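PDB 6OZU: eukaryotic translation initiation factor 4 gamma 5, which probably acts as a scaffold in translation initiation, its MIF4G domain possibly binding the RNA helicase eIF4A as in related eIF4G proteins. Local coordinates for residues 21-26 / 67-72; 34-39 / 81-86; 45-50 / 92-97; 71-76 / 85-90. All coordinates share one frame; numbering follows the deposited sequence.

Interaction 1. Residues 21-26 / 67-72; sequences GNLPKM and VKLVVS
Leu23 and Lys68 meet roughly perpendicular to each other where two helices of the all-helical MIF4G domain approach, a small example of how such a fold joins helices well separated in sequence. The first turn of helix 23-31 lies beside the middle of helix 63-76. Leu23 extends from its backbone with CG anti to N (chi1 179°), which carries both methyls across to the other helix. CD2 reaches the aliphatic part of the lysine, 3.8 Å from Lys68 CD, while CD1 faces Leu69 CD2 at a looser 4.4 Å. The lysine offers only its methylene chain here; a bend at its last torsion takes NZ away to a hydrogen bond with His145 and a weak one with Pro64. One segment thus meets a long polar side chain through its carbon shaft and leaves the charge to other partners. Leu69, on helix 63-76, sends CD2 toward the backbone of Met26 as much as toward its side chain. The rest of the Met26 side chain leads away from this contact, and the residue also packs on Ile14, Arg17 and Val18. No hydrogen bond crosses between the segments, and the contact rests on van der Waals fit. Its second focus is a single methyl: Leu69 CD2 lies 3.8 Å from Met26 C and 4.1 Å from Met26 CB.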
loop_
_atom_site.group_PDB
_atom_site.type_symbol
_atom_site.label_atom_id
_atom_site.label_comp_id
_atom_site.label_asym_id
_atom_site.label_seq_id
_atom_site.Cartn_x
_atom_site.Cartn_y
_atom_site.Cartn_z
ATOM N N GLY A 21 20.652 7.274 5.862
ATOM C CA GLY A 21 22.103 7.187 5.783
ATOM C C GLY A 21 22.696 5.837 5.430
ATOM O O GLY A 21 23.643 5.786 4.636
ATOM N N ASN A 22 22.165 4.733 6.018
ATOM C CA ASN A 22 22.729 3.382 5.831
ATOM C C ASN A 22 21.932 2.411 4.934
ATOM O O ASN A 22 22.282 1.227 4.885
ATOM C CB ASN A 22 23.012 2.710 7.190
ATOM C CG ASN A 22 21.812 2.339 8.038
ATOM O OD1 ASN A 22 20.646 2.368 7.621
ATOM N ND2 ASN A 22 22.093 1.968 9.271
ATOM N N LEU A 23 20.918 2.902 4.205
ATOM C CA LEU A 23 20.132 2.085 3.285
ATOM C C LEU A 23 21.027 1.241 2.315
ATOM O O LEU A 23 20.779 0.034 2.218
ATOM C CB LEU A 23 19.083 2.941 2.539
ATOM C CG LEU A 23 18.184 2.236 1.517
ATOM C CD1 LEU A 23 17.235 1.234 2.175
ATOM C CD2 LEU A 23 17.406 3.240 0.724
ATOM N N PRO A 24 22.109 1.797 1.682
ATOM C CA PRO A 24 22.961 0.962 0.804
ATOM C C PRO A 24 23.685 -0.187 1.514
ATOM O O PRO A 24 23.889 -1.245 0.905
ATOM C CB PRO A 24 23.946 1.968 0.200
ATOM C CG PRO A 24 23.306 3.306 0.387
ATOM C CD PRO A 24 22.582 3.198 1.678
ATOM N N LYS A 25 24.057 0.014 2.797
ATOM C CA LYS A 25 24.710 -0.998 3.638
ATOM C C LYS A 25 23.685 -2.074 4.010
ATOM O O LYS A 25 24.036 -3.247 4.121
ATOM C CB LYS A 25 25.324 -0.363 4.909
ATOM C CG LYS A 25 26.215 -1.328 5.698
ATOM C CD LYS A 25 26.826 -0.723 6.956
ATOM C CE LYS A 25 27.752 -1.719 7.629
ATOM N NZ LYS A 25 28.506 -1.122 8.766
ATOM N N MET A 26 22.420 -1.668 4.184
ATOM C CA MET A 26 21.309 -2.550 4.542
ATOM C C MET A 26 20.874 -3.426 3.363
ATOM O O MET A 26 20.573 -4.613 3.549
ATOM C CB MET A 26 20.147 -1.750 5.167
ATOM C CG MET A 26 20.493 -1.144 6.533
ATOM S SD MET A 26 21.214 -2.320 7.717
ATOM C CE MET A 26 22.954 -1.819 7.690
ATOM N N VAL A 67 10.140 -1.135 2.211
ATOM C CA VAL A 67 9.641 -1.315 0.857
ATOM C C VAL A 67 10.819 -1.239 -0.148
ATOM O O VAL A 67 10.863 -2.045 -1.076
ATOM C CB VAL A 67 8.461 -0.331 0.601
ATOM C CG1 VAL A 67 8.136 -0.197 -0.862
ATOM C CG2 VAL A 67 7.213 -0.763 1.361
ATOM N N LYS A 68 11.820 -0.360 0.101
ATOM C CA LYS A 68 13.029 -0.245 -0.735
ATOM C C LYS A 68 13.965 -1.466 -0.610
ATOM O O LYS A 68 14.745 -1.733 -1.532
ATOM C CB LYS A 68 13.784 1.055 -0.445
ATOM C CG LYS A 68 13.195 2.257 -1.164
ATOM C CD LYS A 68 13.900 3.551 -0.784
ATOM C CE LYS A 68 13.154 4.757 -1.269
ATOM N NZ LYS A 68 11.846 4.903 -0.595
ATOM N N LEU A 69 13.877 -2.199 0.525
ATOM C CA LEU A 69 14.658 -3.410 0.794
ATOM C C LEU A 69 14.062 -4.569 0.006
ATOM O O LEU A 69 14.806 -5.408 -0.490
ATOM C CB LEU A 69 14.702 -3.741 2.301
ATOM C CG LEU A 69 15.618 -2.879 3.185
ATOM C CD1 LEU A 69 15.367 -3.150 4.654
ATOM C CD2 LEU A 69 17.101 -3.094 2.855
ATOM N N VAL A 70 12.718 -4.588 -0.137
ATOM C CA VAL A 70 11.958 -5.593 -0.883
ATOM C C VAL A 70 12.247 -5.430 -2.390
ATOM O O VAL A 70 12.437 -6.434 -3.077
ATOM C CB VAL A 70 10.441 -5.569 -0.533
ATOM C CG1 VAL A 70 9.657 -6.581 -1.375
ATOM C CG2 VAL A 70 10.219 -5.835 0.957
ATOM N N VAL A 71 12.340 -4.168 -2.879
ATOM C CA VAL A 71 12.682 -3.852 -4.281
ATOM C C VAL A 71 14.098 -4.383 -4.564
ATOM O O VAL A 71 14.322 -5.023 -5.595
ATOM C CB VAL A 71 12.573 -2.329 -4.605
ATOM C CG1 VAL A 71 13.041 -2.026 -6.033
ATOM C CG2 VAL A 71 11.156 -1.827 -4.395
ATOM N N SER A 72 15.027 -4.136 -3.615
ATOM C CA SER A 72 16.429 -4.546 -3.648
ATOM C C SER A 72 16.554 -6.077 -3.766
ATOM O O SER A 72 17.329 -6.587 -4.588
ATOM C CB SER A 72 17.139 -4.035 -2.398
ATOM O OG SER A 72 18.491 -4.454 -2.351
#

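Interaction 2. Residues 34-39 / 81-86; sequences PIRQST and EPAGRF. With SO4 (sulfate ion), chain F.
Arg36 and Ala83 bring their CA atoms within 5.5 Å where a type I beta turn from Ile35 to Ser38 rests against the first turn of helix 82-112. This is a surface contact of the helical MIF4G domain, joining the loop before helix 40-53 to a helix start, and it illustrates how one arginine can serve two anions. The methyl of Ala83 packs on the turn, with CB 4.0 Å from Arg36 CA, while the arginine chain runs on, extended from CG to NE, to the carboxylate of Glu81, the residue at the N-cap position. Arg36 grips that carboxylate side-on. NE donates to Glu81 OE2 at 2.9 Å and NH2 to Glu81 OE1 at 3.0 Å, both oxygens being met on their syn sides; a weaker bond from NE to OE1 closes the fork. Guanidinium and carboxylate planes are turned 30° apart, and the NE hydrogen bond stays near the arginine plane but meets OE2 20° out of the carboxylate plane. Two nitrogens on one edge limit rotation of the guanidinium. NH2 also has a long, weak ion pair with Asp76. NH1 is left to a sulfate, probably from the crystallisation liquor, which it meets near the guanidinium plane with 3.2 Å between NH1 and sulfate O3. Weak bonds from the backbone N of Arg36 and of Gln37 help hold this ion over the turn. Inside the loop, Ser38 OG donates to Pro34 O at 2.7 Å.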
loop_
_atom_site.group_PDB
_atom_site.type_symbol
_atom_site.label_atom_id
_atom_site.label_comp_id
_atom_site.label_asym_id
_atom_site.label_seq_id
_atom_site.Cartn_x
_atom_site.Cartn_y
_atom_site.Cartn_z
ATOM N N PRO A 34 21.528 -15.932 2.750
ATOM C CA PRO A 34 21.338 -17.033 1.794
ATOM C C PRO A 34 19.866 -17.325 1.482
ATOM O O PRO A 34 19.340 -18.365 1.875
ATOM C CB PRO A 34 22.071 -18.198 2.459
ATOM C CG PRO A 34 21.993 -17.922 3.899
ATOM C CD PRO A 34 21.759 -16.450 4.115
ATOM N N ILE A 35 19.212 -16.404 0.752
ATOM C CA ILE A 35 17.795 -16.496 0.389
ATOM C C ILE A 35 17.567 -17.583 -0.664
ATOM O O ILE A 35 16.628 -18.365 -0.507
ATOM C CB ILE A 35 17.203 -15.105 0.007
ATOM C CG1 ILE A 35 17.272 -14.154 1.206
ATOM C CG2 ILE A 35 15.751 -15.208 -0.492
ATOM C CD1 ILE A 35 18.031 -12.935 0.948
ATOM N N ARG A 36 18.439 -17.671 -1.695
ATOM C CA ARG A 36 18.353 -18.705 -2.751
ATOM C C ARG A 36 18.496 -20.130 -2.206
ATOM O O ARG A 36 17.945 -21.060 -2.789
ATOM C CB ARG A 36 19.417 -18.490 -3.835
ATOM C CG ARG A 36 19.108 -17.356 -4.786
ATOM C CD ARG A 36 20.291 -17.173 -5.706
ATOM N NE ARG A 36 20.161 -15.975 -6.525
ATOM C CZ ARG A 36 20.554 -14.769 -6.137
ATOM N NH1 ARG A 36 21.073 -14.590 -4.929
ATOM N NH2 ARG A 36 20.405 -13.726 -6.942
ATOM N N GLN A 37 19.245 -20.289 -1.107
ATOM C CA GLN A 37 19.496 -21.572 -0.453
ATOM C C GLN A 37 18.505 -21.836 0.716
ATOM O O GLN A 37 18.654 -22.823 1.440
ATOM C CB GLN A 37 20.963 -21.643 0.015
ATOM C CG GLN A 37 21.994 -21.570 -1.113
ATOM C CD GLN A 37 23.393 -21.346 -0.572
ATOM O OE1 GLN A 37 23.767 -20.219 -0.218
ATOM N NE2 GLN A 37 24.196 -22.412 -0.476
ATOM N N SER A 38 17.474 -20.975 0.864
ATOM C CA SER A 38 16.440 -21.081 1.905
ATOM C C SER A 38 15.183 -21.849 1.469
ATOM O O SER A 38 14.880 -21.914 0.276
ATOM C CB SER A 38 16.058 -19.697 2.413
ATOM O OG SER A 38 17.122 -19.190 3.199
ATOM N N THR A 39 14.433 -22.401 2.448
ATOM C CA THR A 39 13.203 -23.165 2.185
ATOM C C THR A 39 12.048 -22.205 1.875
ATOM O O THR A 39 12.175 -21.005 2.129
ATOM C CB THR A 39 12.857 -24.098 3.374
ATOM O OG1 THR A 39 12.491 -23.301 4.495
ATOM C CG2 THR A 39 13.998 -24.999 3.776
ATOM N N GLU A 81 14.788 -17.143 -11.930
ATOM C CA GLU A 81 15.384 -17.953 -10.869
ATOM C C GLU A 81 14.236 -18.568 -10.056
ATOM O O GLU A 81 13.265 -17.852 -9.792
ATOM C CB GLU A 81 16.224 -17.062 -9.927
ATOM C CG GLU A 81 17.535 -16.563 -10.504
ATOM C CD GLU A 81 18.582 -16.242 -9.456
ATOM O OE1 GLU A 81 18.713 -15.050 -9.094
ATOM O OE2 GLU A 81 19.271 -17.183 -8.997
ATOM N N PRO A 82 14.324 -19.851 -9.603
ATOM C CA PRO A 82 13.225 -20.430 -8.796
ATOM C C PRO A 82 12.839 -19.624 -7.549
ATOM O O PRO A 82 11.648 -19.485 -7.272
ATOM C CB PRO A 82 13.759 -21.814 -8.418
ATOM C CG PRO A 82 14.743 -22.143 -9.471
ATOM C CD PRO A 82 15.397 -20.847 -9.829
ATOM N N ALA A 83 13.836 -19.098 -6.803
ATOM C CA ALA A 83 13.616 -18.305 -5.595
ATOM C C ALA A 83 13.065 -16.907 -5.919
ATOM O O ALA A 83 12.362 -16.316 -5.091
ATOM C CB ALA A 83 14.908 -18.181 -4.810
ATOM N N GLY A 84 13.397 -16.405 -7.111
ATOM C CA GLY A 84 12.938 -15.113 -7.594
ATOM C C GLY A 84 11.450 -15.116 -7.863
ATOM O O GLY A 84 10.745 -14.174 -7.485
ATOM N N ARG A 85 10.973 -16.208 -8.484
ATOM C CA ARG A 85 9.573 -16.452 -8.825
ATOM C C ARG A 85 8.788 -16.674 -7.534
ATOM O O ARG A 85 7.715 -16.077 -7.371
ATOM C CB ARG A 85 9.457 -17.640 -9.783
ATOM C CG ARG A 85 8.142 -17.690 -10.553
ATOM C CD ARG A 85 7.932 -18.925 -11.430
ATOM N NE ARG A 85 8.513 -20.168 -10.904
ATOM C CZ ARG A 85 9.718 -20.623 -11.230
ATOM N NH1 ARG A 85 10.477 -19.955 -12.084
ATOM N NH2 ARG A 85 10.172 -21.746 -10.703
ATOM N N PHE A 86 9.369 -17.446 -6.579
ATOM C CA PHE A 86 8.747 -17.708 -5.282
ATOM C C PHE A 86 8.542 -16.448 -4.465
ATOM O O PHE A 86 7.447 -16.279 -3.930
ATOM C CB PHE A 86 9.483 -18.788 -4.465
ATOM C CG PHE A 86 8.762 -19.137 -3.183
ATOM C CD1 PHE A 86 7.691 -20.024 -3.190
ATOM C CD2 PHE A 86 9.109 -18.527 -1.981
ATOM C CE1 PHE A 86 6.997 -20.317 -2.015
ATOM C CE2 PHE A 86 8.403 -18.804 -0.809
ATOM C CZ PHE A 86 7.361 -19.710 -0.832
HETATM S S SO4 F . 22.471 -16.883 -1.896
HETATM O O1 SO4 F . 21.913 -18.133 -1.378
HETATM O O2 SO4 F . 23.110 -17.125 -3.189
HETATM O O3 SO4 F . 21.391 -15.902 -2.063
HETATM O O4 SO4 F . 23.473 -16.372 -0.954
#

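Interaction 3. Residues 45-50 / 92-97; sequences DVIQVI and IRQCQR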
loop_
_atom_site.group_PDB
_atom_site.type_symbol
_atom_site.label_atom_id
_atom_site.label_comp_id
_atom_site.label_asym_id
_atom_site.label_seq_id
_atom_site.Cartn_x
_atom_site.Cartn_y
_atom_site.Cartn_z
ATOM N N ASP A 45 8.376 -16.416 5.459
ATOM C CA ASP A 45 8.553 -15.781 6.762
ATOM C C ASP A 45 9.207 -14.408 6.613
ATOM O O ASP A 45 8.753 -13.467 7.256
ATOM C CB ASP A 45 9.375 -16.681 7.687
ATOM C CG ASP A 45 9.538 -16.118 9.073
ATOM O OD1 ASP A 45 8.605 -16.269 9.888
ATOM O OD2 ASP A 45 10.599 -15.525 9.343
ATOM N N VAL A 46 10.239 -14.284 5.748
ATOM C CA VAL A 46 10.935 -13.019 5.477
ATOM C C VAL A 46 9.942 -11.977 4.956
ATOM O O VAL A 46 9.958 -10.829 5.407
ATOM C CB VAL A 46 12.139 -13.200 4.503
ATOM C CG1 VAL A 46 12.720 -11.847 4.064
ATOM C CG2 VAL A 46 13.224 -14.068 5.127
ATOM N N ILE A 47 9.071 -12.388 4.017
ATOM C CA ILE A 47 8.080 -11.502 3.409
ATOM C C ILE A 47 7.016 -11.133 4.451
ATOM O O ILE A 47 6.692 -9.955 4.554
ATOM C CB ILE A 47 7.526 -12.072 2.061
ATOM C CG1 ILE A 47 8.665 -12.364 1.057
ATOM C CG2 ILE A 47 6.445 -11.175 1.431
ATOM C CD1 ILE A 47 9.648 -11.212 0.755
ATOM N N GLN A 48 6.560 -12.118 5.271
ATOM C CA GLN A 48 5.575 -11.938 6.346
ATOM C C GLN A 48 6.098 -10.933 7.393
ATOM O O GLN A 48 5.360 -10.037 7.793
ATOM C CB GLN A 48 5.231 -13.303 6.992
ATOM C CG GLN A 48 4.175 -13.260 8.109
ATOM C CD GLN A 48 2.794 -13.723 7.680
ATOM O OE1 GLN A 48 2.620 -14.794 7.081
ATOM N NE2 GLN A 48 1.774 -12.934 8.002
ATOM N N VAL A 49 7.379 -11.055 7.787
ATOM C CA VAL A 49 8.055 -10.187 8.758
ATOM C C VAL A 49 8.065 -8.729 8.295
ATOM O O VAL A 49 7.644 -7.847 9.050
ATOM C CB VAL A 49 9.477 -10.731 9.115
ATOM C CG1 VAL A 49 10.375 -9.653 9.734
ATOM C CG2 VAL A 49 9.369 -11.919 10.044
ATOM N N ILE A 50 8.528 -8.479 7.058
ATOM C CA ILE A 50 8.594 -7.128 6.498
ATOM C C ILE A 50 7.176 -6.528 6.387
ATOM O O ILE A 50 6.975 -5.376 6.786
ATOM C CB ILE A 50 9.381 -7.109 5.148
ATOM C CG1 ILE A 50 10.817 -7.695 5.319
ATOM C CG2 ILE A 50 9.407 -5.692 4.543
ATOM C CD1 ILE A 50 11.545 -8.070 4.065
ATOM N N ILE A 92 2.638 -11.325 -3.680
ATOM C CA ILE A 92 1.242 -11.368 -4.169
ATOM C C ILE A 92 0.300 -11.886 -3.074
ATOM O O ILE A 92 -0.660 -11.197 -2.730
ATOM C CB ILE A 92 1.102 -12.179 -5.492
ATOM C CG1 ILE A 92 1.737 -11.423 -6.680
ATOM C CG2 ILE A 92 -0.360 -12.556 -5.786
ATOM C CD1 ILE A 92 2.042 -12.288 -7.921
ATOM N N ARG A 93 0.611 -13.052 -2.504
ATOM C CA ARG A 93 -0.151 -13.697 -1.432
ATOM C C ARG A 93 -0.210 -12.841 -0.163
ATOM O O ARG A 93 -1.280 -12.714 0.436
ATOM C CB ARG A 93 0.402 -15.113 -1.113
ATOM C CG ARG A 93 0.046 -16.152 -2.155
ATOM C CD ARG A 93 0.438 -17.583 -1.762
ATOM N NE ARG A 93 1.549 -18.092 -2.578
ATOM C CZ ARG A 93 2.808 -18.209 -2.156
ATOM N NH1 ARG A 93 3.129 -17.904 -0.898
ATOM N NH2 ARG A 93 3.753 -18.645 -2.980
ATOM N N GLN A 94 0.933 -12.278 0.263
ATOM C CA GLN A 94 0.973 -11.450 1.468
ATOM C C GLN A 94 0.233 -10.103 1.278
ATOM O O GLN A 94 -0.323 -9.607 2.256
ATOM C CB GLN A 94 2.407 -11.277 2.002
ATOM C CG GLN A 94 2.520 -10.903 3.496
ATOM C CD GLN A 94 1.864 -11.844 4.477
ATOM O OE1 GLN A 94 1.086 -11.426 5.342
ATOM N NE2 GLN A 94 2.171 -13.124 4.386
ATOM N N CYS A 95 0.142 -9.574 0.030
ATOM C CA CYS A 95 -0.628 -8.349 -0.314
ATOM C C CYS A 95 -2.098 -8.681 -0.181
ATOM O O CYS A 95 -2.876 -7.899 0.341
ATOM C CB CYS A 95 -0.326 -7.888 -1.737
ATOM S SG CYS A 95 1.161 -6.883 -1.899
ATOM N N GLN A 96 -2.475 -9.845 -0.703
ATOM C CA GLN A 96 -3.837 -10.347 -0.661
ATOM C C GLN A 96 -4.287 -10.472 0.791
ATOM O O GLN A 96 -5.335 -9.932 1.125
ATOM C CB GLN A 96 -3.952 -11.670 -1.416
ATOM C CG GLN A 96 -5.361 -12.015 -1.850
ATOM C CD GLN A 96 -5.347 -13.447 -2.290
ATOM O OE1 GLN A 96 -5.512 -14.368 -1.475
ATOM N NE2 GLN A 96 -5.072 -13.663 -3.577
ATOM N N ARG A 97 -3.444 -11.057 1.670
ATOM C CA ARG A 97 -3.770 -11.251 3.071
ATOM C C ARG A 97 -3.893 -9.934 3.834
ATOM O O ARG A 97 -4.894 -9.715 4.515
ATOM C CB ARG A 97 -2.806 -12.229 3.746
ATOM C CG ARG A 97 -3.337 -12.698 5.094
ATOM C CD ARG A 97 -2.316 -13.476 5.910
ATOM N NE ARG A 97 -2.416 -13.218 7.354
ATOM C CZ ARG A 97 -3.359 -13.706 8.156
ATOM N NH1 ARG A 97 -3.354 -13.414 9.450
ATOM N NH2 ARG A 97 -4.307 -14.504 7.674
#
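Gln48 and Gln94 both leave the backbone with CG anti to N and then bend at chi2, to an unusual 102° in Gln48 and to an ordinary staggered value in Gln94, and these bends bring the two amides together between helices 40-53 and 82-112. The short helical segments run at 37° to one another, their axes 10.2 Å apart at closest approach, a usual spacing for packed helices. The side chains cross at about a right angle and their amide planes are turned 66° apart, so the groups do not form the flat, paired ring that two coplanar amides can make. Gln48 NE2 lies 3.1 Å from Gln94 OE1, but the angle is too poor for a hydrogen bond. The complementary pair, Gln48 OE1 and Gln94 NE2, is 3.2 Å apart. Arg97 stands beyond, its NE 4.2 Å from Gln48 NE2, with the amide placed obliquely to the guanidinium. On the inner side the contact becomes apolar: Ile47 CG2 touches Gln94 CB at 4.1 Å, and the other branch of Ile47 leads away from this helix segment. Phe51, one turn further along helix 40-53, also touches Gln94. The seam therefore grades from hydrocarbon to polar. With each amide oxygen near the other's nitrogen, opposite partial charges may be matched across it, which would at most give a modest attraction between neutral groups, without an ion pair.

Interaction 4. Residues 71-76 / 85-90; sequences VSLIND and RFIRNA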
loop_
_atom_site.group_PDB
_atom_site.type_symbol
_atom_site.label_atom_id
_atom_site.label_comp_id
_atom_site.label_asym_id
_atom_site.label_seq_id
_atom_site.Cartn_x
_atom_site.Cartn_y
_atom_site.Cartn_z
ATOM N N VAL A 71 12.340 -4.168 -2.879
ATOM C CA VAL A 71 12.682 -3.852 -4.281
ATOM C C VAL A 71 14.098 -4.383 -4.564
ATOM O O VAL A 71 14.322 -5.023 -5.595
ATOM C CB VAL A 71 12.573 -2.329 -4.605
ATOM C CG1 VAL A 71 13.041 -2.026 -6.033
ATOM C CG2 VAL A 71 11.156 -1.827 -4.395
ATOM N N SER A 72 15.027 -4.136 -3.615
ATOM C CA SER A 72 16.429 -4.546 -3.648
ATOM C C SER A 72 16.554 -6.077 -3.766
ATOM O O SER A 72 17.329 -6.587 -4.588
ATOM C CB SER A 72 17.139 -4.035 -2.398
ATOM O OG SER A 72 18.491 -4.454 -2.351
ATOM N N LEU A 73 15.752 -6.784 -2.951
ATOM C CA LEU A 73 15.669 -8.232 -2.854
ATOM C C LEU A 73 15.196 -8.857 -4.168
ATOM O O LEU A 73 15.784 -9.842 -4.581
ATOM C CB LEU A 73 14.757 -8.597 -1.664
ATOM C CG LEU A 73 14.399 -10.056 -1.395
ATOM C CD1 LEU A 73 15.633 -10.897 -1.130
ATOM C CD2 LEU A 73 13.452 -10.155 -0.201
ATOM N N ILE A 74 14.186 -8.273 -4.843
ATOM C CA ILE A 74 13.703 -8.803 -6.128
ATOM C C ILE A 74 14.580 -8.314 -7.312
ATOM O O ILE A 74 14.545 -8.911 -8.388
ATOM C CB ILE A 74 12.177 -8.620 -6.385
ATOM C CG1 ILE A 74 11.741 -7.163 -6.404
ATOM C CG2 ILE A 74 11.344 -9.437 -5.389
ATOM C CD1 ILE A 74 10.445 -6.978 -7.159
ATOM N N ASN A 75 15.390 -7.260 -7.106
ATOM C CA ASN A 75 16.337 -6.785 -8.124
ATOM C C ASN A 75 17.593 -7.699 -8.128
ATOM O O ASN A 75 18.281 -7.797 -9.147
ATOM C CB ASN A 75 16.727 -5.328 -7.880
ATOM C CG ASN A 75 15.741 -4.288 -8.373
ATOM O OD1 ASN A 75 16.096 -3.119 -8.499
ATOM N ND2 ASN A 75 14.483 -4.647 -8.651
ATOM N N ASP A 76 17.879 -8.351 -6.974
ATOM C CA ASP A 76 18.999 -9.275 -6.789
ATOM C C ASP A 76 18.623 -10.674 -7.302
ATOM O O ASP A 76 19.406 -11.295 -8.027
ATOM C CB ASP A 76 19.453 -9.323 -5.307
ATOM C CG ASP A 76 20.509 -10.374 -4.962
ATOM O OD1 ASP A 76 21.383 -10.651 -5.817
ATOM O OD2 ASP A 76 20.460 -10.918 -3.838
ATOM N N ARG A 85 10.973 -16.208 -8.484
ATOM C CA ARG A 85 9.573 -16.452 -8.825
ATOM C C ARG A 85 8.788 -16.674 -7.534
ATOM O O ARG A 85 7.715 -16.077 -7.371
ATOM C CB ARG A 85 9.457 -17.640 -9.783
ATOM C CG ARG A 85 8.142 -17.690 -10.553
ATOM C CD ARG A 85 7.932 -18.925 -11.430
ATOM N NE ARG A 85 8.513 -20.168 -10.904
ATOM C CZ ARG A 85 9.718 -20.623 -11.230
ATOM N NH1 ARG A 85 10.477 -19.955 -12.084
ATOM N NH2 ARG A 85 10.172 -21.746 -10.703
ATOM N N PHE A 86 9.369 -17.446 -6.579
ATOM C CA PHE A 86 8.747 -17.708 -5.282
ATOM C C PHE A 86 8.542 -16.448 -4.465
ATOM O O PHE A 86 7.447 -16.279 -3.930
ATOM C CB PHE A 86 9.483 -18.788 -4.465
ATOM C CG PHE A 86 8.762 -19.137 -3.183
ATOM C CD1 PHE A 86 7.691 -20.024 -3.190
ATOM C CD2 PHE A 86 9.109 -18.527 -1.981
ATOM C CE1 PHE A 86 6.997 -20.317 -2.015
ATOM C CE2 PHE A 86 8.403 -18.804 -0.809
ATOM C CZ PHE A 86 7.361 -19.710 -0.832
ATOM N N ILE A 87 9.579 -15.574 -4.343
ATOM C CA ILE A 87 9.503 -14.306 -3.588
ATOM C C ILE A 87 8.346 -13.458 -4.104
ATOM O O ILE A 87 7.578 -12.910 -3.307
ATOM C CB ILE A 87 10.844 -13.504 -3.592
ATOM C CG1 ILE A 87 11.958 -14.246 -2.839
ATOM C CG2 ILE A 87 10.650 -12.117 -2.969
ATOM C CD1 ILE A 87 13.378 -13.692 -3.079
ATOM N N ARG A 88 8.237 -13.356 -5.442
ATOM C CA ARG A 88 7.211 -12.597 -6.154
ATOM C C ARG A 88 5.785 -13.102 -5.887
ATOM O O ARG A 88 4.877 -12.299 -5.692
ATOM C CB ARG A 88 7.530 -12.557 -7.648
ATOM C CG ARG A 88 8.633 -11.558 -7.965
ATOM C CD ARG A 88 9.255 -11.816 -9.312
ATOM N NE ARG A 88 10.205 -10.768 -9.663
ATOM C CZ ARG A 88 11.490 -10.772 -9.340
ATOM N NH1 ARG A 88 11.999 -11.770 -8.626
ATOM N NH2 ARG A 88 12.275 -9.778 -9.717
ATOM N N ASN A 89 5.605 -14.413 -5.821
ATOM C CA ASN A 89 4.315 -15.021 -5.516
ATOM C C ASN A 89 3.994 -14.909 -4.031
ATOM O O ASN A 89 2.814 -14.870 -3.680
ATOM C CB ASN A 89 4.258 -16.462 -6.018
ATOM C CG ASN A 89 4.208 -16.533 -7.520
ATOM O OD1 ASN A 89 3.293 -16.011 -8.179
ATOM N ND2 ASN A 89 5.210 -17.148 -8.096
ATOM N N ALA A 90 5.035 -14.801 -3.165
ATOM C CA ALA A 90 4.847 -14.617 -1.724
ATOM C C ALA A 90 4.401 -13.171 -1.442
ATOM O O ALA A 90 3.556 -12.977 -0.567
ATOM C CB ALA A 90 6.117 -14.951 -0.972
#
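The hairpin made by helices 63-76 and 82-112, successive in the chain, is held here by Ile74 meeting Ile87 and Arg88. The short segments run nearly antiparallel, at 149°, with axes 10.2 Å apart at closest approach. Apolar contact comes first. With CG1 of Ile74 set between the backbone N and the carbonyl carbon (chi1 61°), CG2 is left anti to that carbon, and this is the methyl that abuts Ile87 CG2 at 3.7 Å. Ile87 CD1 lies 4.1 Å from Leu73 CD1, the two side chains crossing at a slant. Next to this apolar touch, Ile74 also meets a charged partner: its CB sits 3.4 Å above one face of the Arg88 guanidinium, displaced toward the rim. The arginine chain, extended from CG to NE, thus lays its flat group over the last turn of the first helix. From there NH2 donates to Ile74 O at 2.8 Å; the bond is bent, with an angle of 143° at the hydrogen, and the oxygen lies somewhat out of the guanidinium plane. NH1 bonds to the carbonyls of Ile77 and Gly84. One side chain thereby collects acceptors from the end of one helix, the connection and the start of the next, and its positive charge would probably suit the carbonyl-rich helix end. Antiparallel helix pairs joined by short turns, with aliphatic residues meeting between them, are typical of all-helical, HEAT-like MIF4G domains.

How the interactions relate
The four contacts lie in the N-terminal half of one MIF4G domain, and their first segments follow each other along the chain on helix 23-31, the loop after it, helix 40-53 and helix 63-76. Interactions 2, 3 and 4 all use helix 82-112; interaction 4 shares helix 63-76 with interaction 1. Interactions 2 and 4, whose centres are about 9 Å apart, touch through Ile35 against Leu73 and Ile87, whereas the centres of interactions 1 and 2 are about 19 Å apart and the two do not touch. Interaction 3 joins interaction 4 through Ile47 against Leu73 and Ile87, and interaction 1 through Ile50 against Val70. Interactions 1, 2 and 3 cross one another along the chain, consistent with helices 23-31 to 82-112 packing as one unit.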